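Local coordinates for ABC transporter periplasmic peptide-binding protein (PDB 4QFL) that binds dipeptides such as Ala-Phe in the periplasm and probably hands them to an ABC transporter for uptake, at residues I152-R157 against R164-N169; C262-H267 against R508-S513. All coordinates share one frame; numbering follows the deposited sequence.

How the contacts relate
Two antiparallel strand pairs illustrate how one kind of backbone pairing serves different places in a fold. Their centres lie about 41 Å apart, on opposite sides of the chain's centre, and they share no elements. Contact 1 is a local hairpin near the periphery: one face of it is apolar and rests on helices, while the other carries arginine, lysine and glutamate side chains. Contact 2 brings together strands separated by some 240 residues and is partly buried, with no touching residue exposed; its side chains are small or uncharged where they meet, backbone bonds do most of the work, and a water takes over where the strands part. There the side chain of H267 comes to about 7 Å from the bound phenylalanine.

Contact 1. Residues I152-R157 against R164-N169; sequences IRKIVR and RFELFN
R153 lays its aliphatic stem over the ring of F168, CB standing 3.9 Å from the ring centroid in a CH-pi contact and CG 3.3 Å from F168 CE1. With CG anti to the backbone N (chi1 -168°), the chain, bent at chi3, runs alongside E166 and turns a guanidinium face to it, E166 CB lying over its centre. The carboxylate plane is nearly parallel to the guanidinium, 12° apart, but its oxygen lies well out of that plane and no N-H is aimed at it: R153 NH2 and E166 OE1 are 4.6 Å apart, an attraction of charges alone. R164, on the same face, does make a salt bridge through NE to E166 OE2, though the modelled separation is improbably short and its exact length doubtful. Its guanidinium lies alongside V156, one face toward V156 CB and R164 NH2 3.2 Å from V156 CG2. The face of I152, I155, F165 and L167 is apolar. I155 runs alongside F165, placing CG1 over the ring face and CD1 3.5 Å from F165 CE2, while I152 CD1 comes to the ring's edge.

Strand 152-157 carries a classic beta bulge, where R153 and K154 both face E166 and the register shifts by one. E166 O takes a bond of 2.7 Å from R153 N and a weak, longer one from K154 N.

The hairpin forms one side of a four-stranded antiparallel sheet. Strand 90-95 flanks 162-167 and supplies S90, which bonds E166 OE1. Helix 115-126 packs against I152 and I155, helix 174-178 against F165 and L167.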
loop_
_atom_site.group_PDB
_atom_site.type_symbol
_atom_site.label_atom_id
_atom_site.label_comp_id
_atom_site.label_asym_id
_atom_site.label_seq_id
_atom_site.Cartn_x
_atom_site.Cartn_y
_atom_site.Cartn_z
ATOM N N ILE A 152 5.399 -3.063 20.435
ATOM C CA ILE A 152 4.314 -3.369 21.372
ATOM C C ILE A 152 4.704 -4.403 22.433
ATOM O O ILE A 152 5.005 -5.549 22.102
ATOM C CB ILE A 152 3.045 -3.856 20.649
ATOM C CG1 ILE A 152 2.549 -2.798 19.663
ATOM C CG2 ILE A 152 1.968 -4.146 21.654
ATOM C CD1 ILE A 152 1.390 -3.266 18.812
ATOM N N ARG A 153 4.688 -3.995 23.703
ATOM C CA ARG A 153 5.054 -4.884 24.811
ATOM C C ARG A 153 3.863 -5.735 25.240
ATOM O O ARG A 153 3.955 -6.959 25.355
ATOM C CB ARG A 153 5.590 -4.083 26.010
ATOM C CG ARG A 153 6.267 -4.929 27.107
ATOM C CD ARG A 153 6.518 -4.106 28.376
ATOM N NE ARG A 153 5.314 -4.014 29.207
ATOM C CZ ARG A 153 5.038 -3.008 30.032
ATOM N NH1 ARG A 153 5.876 -1.990 30.145
ATOM N NH2 ARG A 153 3.915 -3.018 30.739
ATOM N N LYS A 154 2.740 -5.078 25.486
ATOM C CA LYS A 154 1.521 -5.786 25.788
ATOM C C LYS A 154 0.357 -4.839 25.563
ATOM O O LYS A 154 0.552 -3.653 25.316
ATOM C CB LYS A 154 1.537 -6.342 27.223
ATOM C CG LYS A 154 1.724 -5.315 28.328
ATOM C CD LYS A 154 1.683 -5.988 29.705
ATOM C CE LYS A 154 1.668 -4.966 30.854
ATOM N NZ LYS A 154 1.551 -5.592 32.219
ATOM N N ILE A 155 -0.850 -5.383 25.603
ATOM C CA ILE A 155 -2.057 -4.584 25.604
ATOM C C ILE A 155 -2.824 -4.982 26.851
ATOM O O ILE A 155 -3.254 -6.131 26.984
ATOM C CB ILE A 155 -2.937 -4.879 24.378
ATOM C CG1 ILE A 155 -2.102 -4.839 23.102
ATOM C CG2 ILE A 155 -4.119 -3.903 24.317
ATOM C CD1 ILE A 155 -2.876 -5.204 21.857
ATOM N N VAL A 156 -2.967 -4.045 27.777
ATOM C CA VAL A 156 -3.703 -4.312 29.008
ATOM C C VAL A 156 -5.192 -4.276 28.738
ATOM O O VAL A 156 -5.673 -3.447 27.965
ATOM C CB VAL A 156 -3.390 -3.275 30.109
ATOM C CG1 VAL A 156 -4.322 -3.462 31.302
ATOM C CG2 VAL A 156 -1.922 -3.346 30.534
ATOM N N ARG A 157 -5.915 -5.183 29.383
ATOM C CA ARG A 157 -7.360 -5.148 29.365
ATOM C C ARG A 157 -7.844 -4.359 30.560
ATOM O O ARG A 157 -8.069 -4.928 31.631
ATOM C CB ARG A 157 -7.922 -6.555 29.449
ATOM C CG ARG A 157 -9.418 -6.609 29.254
ATOM C CD ARG A 157 -9.955 -7.979 29.590
ATOM N NE ARG A 157 -11.154 -8.258 28.822
ATOM C CZ ARG A 157 -12.352 -7.783 29.132
ATOM N NH1 ARG A 157 -12.504 -7.020 30.208
ATOM N NH2 ARG A 157 -13.399 -8.077 28.372
ATOM N N ARG A 164 -5.206 -0.616 26.936
ATOM C CA ARG A 164 -4.046 0.257 26.909
ATOM C C ARG A 164 -2.848 -0.473 26.296
ATOM O O ARG A 164 -2.421 -1.505 26.804
ATOM C CB ARG A 164 -3.732 0.757 28.322
ATOM C CG ARG A 164 -2.471 1.574 28.431
ATOM C CD ARG A 164 -2.154 1.924 29.878
ATOM N NE ARG A 164 -1.850 0.741 30.685
ATOM C CZ ARG A 164 -2.563 0.347 31.737
ATOM N NH1 ARG A 164 -3.625 1.048 32.112
ATOM N NH2 ARG A 164 -2.214 -0.742 32.414
ATOM N N PHE A 165 -2.343 0.048 25.180
ATOM C CA PHE A 165 -1.128 -0.474 24.555
ATOM C C PHE A 165 0.106 0.028 25.317
ATOM O O PHE A 165 0.238 1.224 25.579
ATOM C CB PHE A 165 -1.021 -0.023 23.085
ATOM C CG PHE A 165 -1.995 -0.694 22.143
ATOM C CD1 PHE A 165 -3.358 -0.421 22.201
ATOM C CD2 PHE A 165 -1.534 -1.565 21.161
ATOM C CE1 PHE A 165 -4.253 -1.030 21.316
ATOM C CE2 PHE A 165 -2.418 -2.169 20.270
ATOM C CZ PHE A 165 -3.780 -1.903 20.350
ATOM N N GLU A 166 1.011 -0.885 25.662
ATOM C CA GLU A 166 2.277 -0.510 26.283
ATOM C C GLU A 166 3.416 -0.693 25.281
ATOM O O GLU A 166 3.658 -1.802 24.801
ATOM C CB GLU A 166 2.538 -1.357 27.528
ATOM C CG GLU A 166 1.390 -1.374 28.515
ATOM C CD GLU A 166 1.304 -0.095 29.326
ATOM O OE1 GLU A 166 2.110 0.826 29.073
ATOM O OE2 GLU A 166 0.434 -0.012 30.221
ATOM N N LEU A 167 4.112 0.395 24.967
ATOM C CA LEU A 167 5.210 0.354 24.003
ATOM C C LEU A 167 6.583 0.311 24.681
ATOM O O LEU A 167 6.760 0.818 25.795
ATOM C CB LEU A 167 5.139 1.562 23.069
ATOM C CG LEU A 167 3.753 1.861 22.497
ATOM C CD1 LEU A 167 3.807 3.042 21.542
ATOM C CD2 LEU A 167 3.165 0.631 21.819
ATOM N N PHE A 168 7.551 -0.298 24.003
ATOM C CA PHE A 168 8.909 -0.360 24.518
ATOM C C PHE A 168 9.549 1.011 24.413
ATOM O O PHE A 168 10.427 1.363 25.206
ATOM C CB PHE A 168 9.739 -1.375 23.740
ATOM C CG PHE A 168 9.403 -2.798 24.064
ATOM C CD1 PHE A 168 9.523 -3.268 25.357
ATOM C CD2 PHE A 168 8.963 -3.664 23.082
ATOM C CE1 PHE A 168 9.208 -4.584 25.665
ATOM C CE2 PHE A 168 8.643 -4.982 23.379
ATOM C CZ PHE A 168 8.762 -5.444 24.673
ATOM N N ASN A 169 9.096 1.773 23.424
ATOM C CA ASN A 169 9.592 3.121 23.161
ATOM C C ASN A 169 8.481 3.961 22.518
ATOM O O ASN A 169 7.555 3.422 21.916
ATOM C CB ASN A 169 10.814 3.075 22.225
ATOM C CG ASN A 169 12.015 2.368 22.846
ATOM O OD1 ASN A 169 12.754 2.953 23.644
ATOM N ND2 ASN A 169 12.224 1.108 22.472
#

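Contact 2. Residues C262-H267 against R508-S513; sequences CDVTAH and RFQASS
In the strand framework of this periplasmic binding protein, the short strand 264-266 pairs antiparallel with the long strand 500-513, which arrives from far along the chain. The backbone does the joining. D263 O accepts from S513 N at 2.8 Å, and A511 O accepts from T265 N at 2.8 Å in a nearly straight bond of 171°; the return bond from A511 N to T265 O is weak. Two CA-H...O contacts, from S512 CA to D263 O and from V264 CA to A511 O, fill the spaces between.

Beyond T265 the strands diverge, and a water bridges them, accepting from H267 N at 2.9 Å and donating to F509 O at 2.7 Å. It also stands over the centre of one face of the H267 ring.

V264 meets two side chains. Its CG1, anti to the backbone N (chi1 -177°), reaches the amide of Q510, 3.5 Å from CD, whereas CG2 turns to S512 CB at 3.9 Å. Q510 is stretched out and crosses V264 obliquely, its CG lying 3.7 Å from T265 O; its buried NE2 has no hydrogen-bond partner in the model. An alanine in place of Q510 would remove the amide and CG, and would probably leave V264 CG1 without its cover and a gap beside Y33.

Parallel to strand 264-266 runs strand 30-35, and the disulfide C262-C34 just before the former adds a covalent tie. T265 OG1 is held by R253 O, on helix 250-258. The H267 side chain, about 7 Å from the bound phenylalanine, touches R383 of its pocket. Strands from distant parts of the chain meeting in this way are consistent with the periplasmic binding protein fold, whose lobes are built from discontinuous chain segments.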
loop_
_atom_site.group_PDB
_atom_site.type_symbol
_atom_site.label_atom_id
_atom_site.label_comp_id
_atom_site.label_asym_id
_atom_site.label_seq_id
_atom_site.Cartn_x
_atom_site.Cartn_y
_atom_site.Cartn_z
ATOM N N CYS A 262 -19.264 -3.882 -16.015
ATOM C CA CYS A 262 -18.713 -3.340 -14.781
ATOM C C CYS A 262 -19.257 -1.953 -14.529
ATOM O O CYS A 262 -19.401 -1.172 -15.462
ATOM C CB CYS A 262 -17.189 -3.253 -14.862
ATOM S SG CYS A 262 -16.353 -4.738 -14.284
ATOM N N ASP A 263 -19.531 -1.642 -13.264
ATOM C CA ASP A 263 -20.018 -0.326 -12.868
ATOM C C ASP A 263 -18.883 0.577 -12.417
ATOM O O ASP A 263 -18.981 1.793 -12.507
ATOM C CB ASP A 263 -21.023 -0.463 -11.737
ATOM C CG ASP A 263 -22.153 -1.387 -12.094
ATOM O OD1 ASP A 263 -22.781 -1.161 -13.149
ATOM O OD2 ASP A 263 -22.397 -2.349 -11.341
ATOM N N VAL A 264 -17.816 -0.032 -11.918
ATOM C CA VAL A 264 -16.636 0.704 -11.502
ATOM C C VAL A 264 -15.382 -0.005 -11.996
ATOM O O VAL A 264 -15.282 -1.228 -11.928
ATOM C CB VAL A 264 -16.544 0.841 -9.973
ATOM C CG1 VAL A 264 -15.330 1.678 -9.598
ATOM C CG2 VAL A 264 -17.810 1.455 -9.402
ATOM N N THR A 265 -14.430 0.779 -12.486
ATOM C CA THR A 265 -13.192 0.259 -13.042
ATOM C C THR A 265 -11.971 0.792 -12.317
ATOM O O THR A 265 -11.691 1.980 -12.329
ATOM C CB THR A 265 -13.062 0.582 -14.537
ATOM O OG1 THR A 265 -13.820 -0.371 -15.283
ATOM C CG2 THR A 265 -11.622 0.486 -14.972
ATOM N N ALA A 266 -11.255 -0.117 -11.677
ATOM C CA ALA A 266 -10.027 0.216 -10.982
ATOM C C ALA A 266 -8.949 0.582 -11.979
ATOM O O ALA A 266 -8.839 -0.026 -13.045
ATOM C CB ALA A 266 -9.571 -0.970 -10.134
ATOM N N HIS A 267 -8.164 1.588 -11.619
ATOM C CA HIS A 267 -6.994 1.985 -12.391
ATOM C C HIS A 267 -7.237 1.933 -13.894
ATOM O O HIS A 267 -6.684 1.071 -14.575
ATOM C CB HIS A 267 -5.800 1.094 -12.031
ATOM C CG HIS A 267 -5.494 1.057 -10.564
ATOM N ND1 HIS A 267 -4.705 2.000 -9.950
ATOM C CD2 HIS A 267 -5.874 0.191 -9.595
ATOM C CE1 HIS A 267 -4.609 1.721 -8.661
ATOM N NE2 HIS A 267 -5.301 0.621 -8.422
ATOM N N ARG A 508 -4.561 9.962 -9.030
ATOM C CA ARG A 508 -5.416 8.823 -8.736
ATOM C C ARG A 508 -6.699 8.883 -9.574
ATOM O O ARG A 508 -7.517 9.773 -9.384
ATOM C CB ARG A 508 -5.741 8.802 -7.245
ATOM C CG ARG A 508 -6.403 7.532 -6.779
ATOM C CD ARG A 508 -6.589 7.513 -5.275
ATOM N NE ARG A 508 -6.876 6.159 -4.821
ATOM C CZ ARG A 508 -6.803 5.771 -3.557
ATOM N NH1 ARG A 508 -6.473 6.647 -2.621
ATOM N NH2 ARG A 508 -7.058 4.514 -3.233
ATOM N N PHE A 509 -6.865 7.946 -10.505
ATOM C CA PHE A 509 -8.053 7.911 -11.365
ATOM C C PHE A 509 -8.988 6.745 -11.032
ATOM O O PHE A 509 -8.546 5.678 -10.628
ATOM C CB PHE A 509 -7.671 7.744 -12.840
ATOM C CG PHE A 509 -6.984 8.929 -13.450
ATOM C CD1 PHE A 509 -7.721 9.988 -13.960
ATOM C CD2 PHE A 509 -5.599 8.955 -13.565
ATOM C CE1 PHE A 509 -7.090 11.066 -14.542
ATOM C CE2 PHE A 509 -4.955 10.033 -14.144
ATOM C CZ PHE A 509 -5.704 11.094 -14.634
ATOM N N GLN A 510 -10.284 6.949 -11.236
ATOM C CA GLN A 510 -11.237 5.851 -11.230
ATOM C C GLN A 510 -12.417 6.125 -12.150
ATOM O O GLN A 510 -12.979 7.220 -12.142
ATOM C CB GLN A 510 -11.760 5.571 -9.832
ATOM C CG GLN A 510 -12.771 4.440 -9.796
ATOM C CD GLN A 510 -13.165 4.102 -8.389
ATOM O OE1 GLN A 510 -14.051 4.730 -7.818
ATOM N NE2 GLN A 510 -12.485 3.122 -7.804
ATOM N N ALA A 511 -12.792 5.126 -12.941
ATOM C CA ALA A 511 -13.939 5.274 -13.820
ATOM C C ALA A 511 -15.148 4.565 -13.244
ATOM O O ALA A 511 -15.029 3.519 -12.621
ATOM C CB ALA A 511 -13.629 4.746 -15.209
ATOM N N SER A 512 -16.324 5.141 -13.451
ATOM C CA SER A 512 -17.540 4.487 -13.015
ATOM C C SER A 512 -18.753 4.927 -13.826
ATOM O O SER A 512 -18.761 5.998 -14.435
ATOM C CB SER A 512 -17.763 4.717 -11.511
ATOM O OG SER A 512 -17.898 6.092 -11.190
ATOM N N SER A 513 -19.772 4.077 -13.838
ATOM C CA SER A 513 -21.066 4.469 -14.363
ATOM C C SER A 513 -21.604 5.711 -13.650
ATOM O O SER A 513 -21.460 5.878 -12.434
ATOM C CB SER A 513 -22.065 3.334 -14.225
ATOM O OG SER A 513 -23.363 3.887 -14.126
HETATM O O HOH W 1 -8.863 3.273 -9.379
#